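Local coordinates for protein obscurin (Homo sapiens, PDB 2YZ8) that is a giant muscle protein, here represented by one immunoglobulin-like domain, and probably serves as a scaffold and signalling protein of the sarcomere, at residues 48-51 with 55-58; 75-80 with 86-91. All blocks are in the same frame, centred on the assembly; numbering follows the deposited sequence.

Overall arrangement
Both contacts belong to one small immunoglobulin I-set domain built as a sandwich of two beta sheets. Interaction 1 comes first along the chain and is complete before interaction 2 begins. Their centres are about 14 Å apart, on opposite sides of the centre of the chain. Interaction 1 spans the two sheets at the surface: a loop leaving strand 46-47, at one margin of one sheet, meets strand 54-59, an outermost strand of the other. Interaction 2 pairs strands 76-82 and 85-94 within the sheet that also holds 46-47. The two touch where Leu48 CD1 packs against Tyr78 CD1 at 4.1 Å. The edge crossing thus connects with the hydrogen-bonded hairpin through the domain's apolar interior.

Interaction 1: 48-51 with 55-58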
loop_
_atom_site.group_PDB
_atom_site.type_symbol
_atom_site.label_atom_id
_atom_site.label_comp_id
_atom_site.label_asym_id
_atom_site.label_seq_id
_atom_site.Cartn_x
_atom_site.Cartn_y
_atom_site.Cartn_z
ATOM N N LEU A 48 -4.106 -7.684 -4.303
ATOM C CA LEU A 48 -4.171 -6.742 -5.406
ATOM C C LEU A 48 -3.324 -7.193 -6.584
ATOM O O LEU A 48 -2.269 -7.811 -6.405
ATOM C CB LEU A 48 -3.729 -5.347 -4.951
ATOM C CG LEU A 48 -4.523 -4.699 -3.815
ATOM C CD1 LEU A 48 -3.929 -3.337 -3.474
ATOM C CD2 LEU A 48 -6.016 -4.584 -4.161
ATOM N N ARG A 49 -3.807 -6.873 -7.781
ATOM C CA ARG A 49 -3.093 -7.134 -9.026
ATOM C C ARG A 49 -2.576 -5.820 -9.597
ATOM O O ARG A 49 -3.312 -4.837 -9.645
ATOM C CB ARG A 49 -4.030 -7.778 -10.049
ATOM C CG ARG A 49 -4.322 -9.245 -9.828
ATOM C CD ARG A 49 -5.194 -9.771 -10.960
ATOM N NE ARG A 49 -5.627 -11.155 -10.759
ATOM C CZ ARG A 49 -6.711 -11.514 -10.073
ATOM N NH1 ARG A 49 -7.477 -10.594 -9.497
ATOM N NH2 ARG A 49 -7.024 -12.800 -9.952
ATOM N N PRO A 50 -1.314 -5.798 -10.052
ATOM C CA PRO A 50 -0.838 -4.607 -10.756
ATOM C C PRO A 50 -1.713 -4.367 -11.983
ATOM O O PRO A 50 -2.026 -5.315 -12.709
ATOM C CB PRO A 50 0.581 -4.994 -11.183
ATOM C CG PRO A 50 0.968 -6.103 -10.280
ATOM C CD PRO A 50 -0.283 -6.848 -9.979
ATOM N N GLY A 51 -2.131 -3.123 -12.189
ATOM C CA GLY A 51 -3.012 -2.777 -13.306
ATOM C C GLY A 51 -3.117 -1.276 -13.484
ATOM O O GLY A 51 -2.177 -0.543 -13.176
ATOM N N SER A 55 -0.488 0.424 -8.856
ATOM C CA SER A 55 0.878 0.264 -9.326
ATOM C C SER A 55 1.726 -0.195 -8.144
ATOM O O SER A 55 1.761 0.471 -7.099
ATOM C CB SER A 55 1.402 1.577 -9.913
ATOM O OG SER A 55 2.708 1.422 -10.435
ATOM N N LEU A 56 2.368 -1.352 -8.298
ATOM C CA LEU A 56 3.187 -1.939 -7.238
ATOM C C LEU A 56 4.648 -1.712 -7.576
ATOM O O LEU A 56 5.137 -2.219 -8.580
ATOM C CB LEU A 56 2.914 -3.439 -7.092
ATOM C CG LEU A 56 1.623 -3.921 -6.434
ATOM C CD1 LEU A 56 0.396 -3.610 -7.285
ATOM C CD2 LEU A 56 1.724 -5.410 -6.167
ATOM N N ARG A 57 5.331 -0.934 -6.741
ATOM C CA ARG A 57 6.691 -0.493 -7.042
ATOM C C ARG A 57 7.673 -0.895 -5.952
ATOM O O ARG A 57 7.309 -0.998 -4.788
ATOM C CB ARG A 57 6.719 1.021 -7.263
ATOM C CG ARG A 57 5.730 1.490 -8.319
ATOM C CD ARG A 57 5.705 2.991 -8.473
ATOM N NE ARG A 57 4.645 3.386 -9.401
ATOM C CZ ARG A 57 4.464 4.618 -9.868
ATOM N NH1 ARG A 57 5.276 5.606 -9.504
ATOM N NH2 ARG A 57 3.465 4.863 -10.707
ATOM N N GLN A 58 8.923 -1.131 -6.339
ATOM C CA GLN A 58 9.959 -1.441 -5.366
ATOM C C GLN A 58 11.239 -0.679 -5.713
ATOM O O GLN A 58 11.605 -0.568 -6.884
ATOM C CB GLN A 58 10.212 -2.957 -5.275
ATOM C CG GLN A 58 11.224 -3.361 -4.178
ATOM C CD GLN A 58 11.092 -4.806 -3.724
ATOM O OE1 GLN A 58 10.186 -5.519 -4.148
ATOM N NE2 GLN A 58 11.983 -5.236 -2.835
#
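At one margin of the immunoglobulin sandwich, the loop after strand 46-47 crosses to strand 54-59, and Pro50 meets Leu56. One methyl group carries the contact. Leu56 CD1 lies 3.8 Å from Pro50 CA. The same methyl is 3.9 Å from Pro50 CG and slightly farther from CB, so it sits over one face of the pyrrolidine ring. It also comes within 4.4 Å of Arg49 C. CG of Leu56 stands anti to its carbonyl carbon (chi1 -75°), and this, with chi2 near 68°, puts CD1 against the loop. The two side chains meet at a slant. Leu56 also touches Trp41 of strand 40-43, while Leu48 turns inward onto Leu65 and Tyr43.

On the strand, the extended side chain of Arg57 runs alongside Ser55, two residues back. Its NE donates to Ser55 OG at 2.9 Å, with an N-H...O angle of 174° and the oxygen in the guanidinium plane. Backbone bonds from Ser55 to Val66 and from Arg57 to Glu64 tie the strand to its sheet. Between loop and strand the contact is apolar, between a methyl and a proline ring, so it rests on van der Waals contact and partial burial rather than on directed polar bonds.

Interaction 2: 75-80 with 86-91; sequences SGRYSC and TTSATL
Ser75 begins the contact by setting CB 3.3 Å from Leu91 O, and Gly76 then exchanges two backbone hydrogen bonds with Leu91. At Gly76, phi 136° and psi -161° would press a CB into Ser75 O, so glycine fits. Arg77 bends at chi3 (-61°) and reaches over strand 86-91. Its NH1 donates to Ser88 OG at 3.0 Å, in the guanidinium plane, while Thr90 CG2 sits over one face, 3.3 Å from NH2. Tyr78 pairs with Ala89 through two backbone bonds and turns its side chain into the sandwich. Ring atom CE2 lies 3.6 Å from Leu91 CD2, and the hydroxyl hydrogen-bonds to Asp74 O. Cut back to alanine, this position would probably leave a gap beside Leu91 and deprive Asp74 O of its hydroxyl partner. Ser79 OG meets Ser88 OG at 2.9 Å on the face that Arg77 occupies, giving Ser88 OG two polar partners. Cys80 closes the run with two backbone bonds to Thr87, and its CB is 4.0 Å from Thr87 CG2. It also packs on Cys30 of the opposite sheet. The Tyr78 hydroxyl, hydrogen-bonded to Asp74 O four residues back, makes the tyrosine corner. With the antiparallel F-G hairpin, it is a hallmark of the immunoglobulin fold.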
loop_
_atom_site.group_PDB
_atom_site.type_symbol
_atom_site.label_atom_id
_atom_site.label_comp_id
_atom_site.label_asym_id
_atom_site.label_seq_id
_atom_site.Cartn_x
_atom_site.Cartn_y
_atom_site.Cartn_z
ATOM N N SER A 75 -11.120 3.818 -0.308
ATOM C CA SER A 75 -10.698 3.978 1.076
ATOM C C SER A 75 -10.883 2.673 1.846
ATOM O O SER A 75 -11.699 1.826 1.464
ATOM C CB SER A 75 -11.471 5.122 1.747
ATOM O OG SER A 75 -12.806 4.747 2.018
ATOM N N GLY A 76 -10.125 2.521 2.928
ATOM C CA GLY A 76 -10.217 1.343 3.792
ATOM C C GLY A 76 -8.836 0.845 4.176
ATOM O O GLY A 76 -7.840 1.569 4.053
ATOM N N ARG A 77 -8.766 -0.407 4.604
ATOM C CA ARG A 77 -7.516 -0.980 5.071
ATOM C C ARG A 77 -6.697 -1.661 3.966
ATOM O O ARG A 77 -7.195 -2.530 3.240
ATOM C CB ARG A 77 -7.793 -1.975 6.197
ATOM C CG ARG A 77 -6.526 -2.623 6.738
ATOM C CD ARG A 77 -6.780 -3.234 8.097
ATOM N NE ARG A 77 -7.191 -2.245 9.092
ATOM C CZ ARG A 77 -6.354 -1.493 9.803
ATOM N NH1 ARG A 77 -5.040 -1.593 9.637
ATOM N NH2 ARG A 77 -6.838 -0.634 10.689
ATOM N N TYR A 78 -5.431 -1.261 3.864
ATOM C CA TYR A 78 -4.485 -1.912 2.977
ATOM C C TYR A 78 -3.384 -2.572 3.794
ATOM O O TYR A 78 -3.080 -2.132 4.902
ATOM C CB TYR A 78 -3.864 -0.892 2.030
ATOM C CG TYR A 78 -4.822 -0.334 1.009
ATOM C CD1 TYR A 78 -4.851 -0.843 -0.294
ATOM C CD2 TYR A 78 -5.677 0.725 1.328
ATOM C CE1 TYR A 78 -5.726 -0.334 -1.243
ATOM C CE2 TYR A 78 -6.550 1.243 0.392
ATOM C CZ TYR A 78 -6.569 0.711 -0.892
ATOM O OH TYR A 78 -7.434 1.217 -1.818
ATOM N N SER A 79 -2.778 -3.618 3.231
ATOM C CA SER A 79 -1.744 -4.370 3.932
ATOM C C SER A 79 -0.660 -4.813 2.966
ATOM O O SER A 79 -0.917 -4.980 1.771
ATOM C CB SER A 79 -2.339 -5.599 4.611
ATOM O OG SER A 79 -3.323 -5.217 5.557
ATOM N N CYS A 80 0.546 -4.995 3.497
ATOM C CA CYS A 80 1.660 -5.539 2.722
ATOM C C CYS A 80 2.205 -6.738 3.476
ATOM O O CYS A 80 2.260 -6.729 4.714
ATOM C CB CYS A 80 2.753 -4.495 2.497
ATOM S SG CYS A 80 4.022 -5.012 1.294
ATOM N N THR A 86 3.696 -9.259 8.060
ATOM C CA THR A 86 2.704 -8.355 7.491
ATOM C C THR A 86 2.747 -6.990 8.164
ATOM O O THR A 86 3.165 -6.870 9.315
ATOM C CB THR A 86 1.246 -8.908 7.612
ATOM O OG1 THR A 86 0.770 -8.754 8.959
ATOM C CG2 THR A 86 1.147 -10.375 7.200
ATOM N N THR A 87 2.303 -5.971 7.436
ATOM C CA THR A 87 2.072 -4.640 7.991
ATOM C C THR A 87 0.784 -4.100 7.373
ATOM O O THR A 87 0.399 -4.520 6.281
ATOM C CB THR A 87 3.273 -3.677 7.762
ATOM O OG1 THR A 87 2.980 -2.387 8.319
ATOM C CG2 THR A 87 3.610 -3.534 6.275
ATOM N N SER A 88 0.119 -3.184 8.065
ATOM C CA SER A 88 -1.208 -2.747 7.648
ATOM C C SER A 88 -1.532 -1.333 8.138
ATOM O O SER A 88 -1.102 -0.945 9.215
ATOM C CB SER A 88 -2.256 -3.725 8.190
ATOM O OG SER A 88 -3.553 -3.350 7.790
ATOM N N ALA A 89 -2.294 -0.582 7.338
ATOM C CA ALA A 89 -2.760 0.755 7.720
ATOM C C ALA A 89 -4.053 1.090 6.972
ATOM O O ALA A 89 -4.472 0.345 6.090
ATOM C CB ALA A 89 -1.677 1.800 7.424
ATOM N N THR A 90 -4.675 2.217 7.306
ATOM C CA THR A 90 -5.893 2.623 6.615
ATOM C C THR A 90 -5.692 3.851 5.738
ATOM O O THR A 90 -4.909 4.750 6.060
ATOM C CB THR A 90 -7.064 2.905 7.579
ATOM O OG1 THR A 90 -6.693 3.945 8.488
ATOM C CG2 THR A 90 -7.446 1.655 8.356
ATOM N N LEU A 91 -6.421 3.873 4.632
ATOM C CA LEU A 91 -6.481 5.020 3.754
ATOM C C LEU A 91 -7.833 5.698 3.922
ATOM O O LEU A 91 -8.870 5.065 3.746
ATOM C CB LEU A 91 -6.285 4.567 2.305
ATOM C CG LEU A 91 -6.539 5.532 1.138
ATOM C CD1 LEU A 91 -5.711 6.813 1.243
ATOM C CD2 LEU A 91 -6.251 4.813 -0.174
#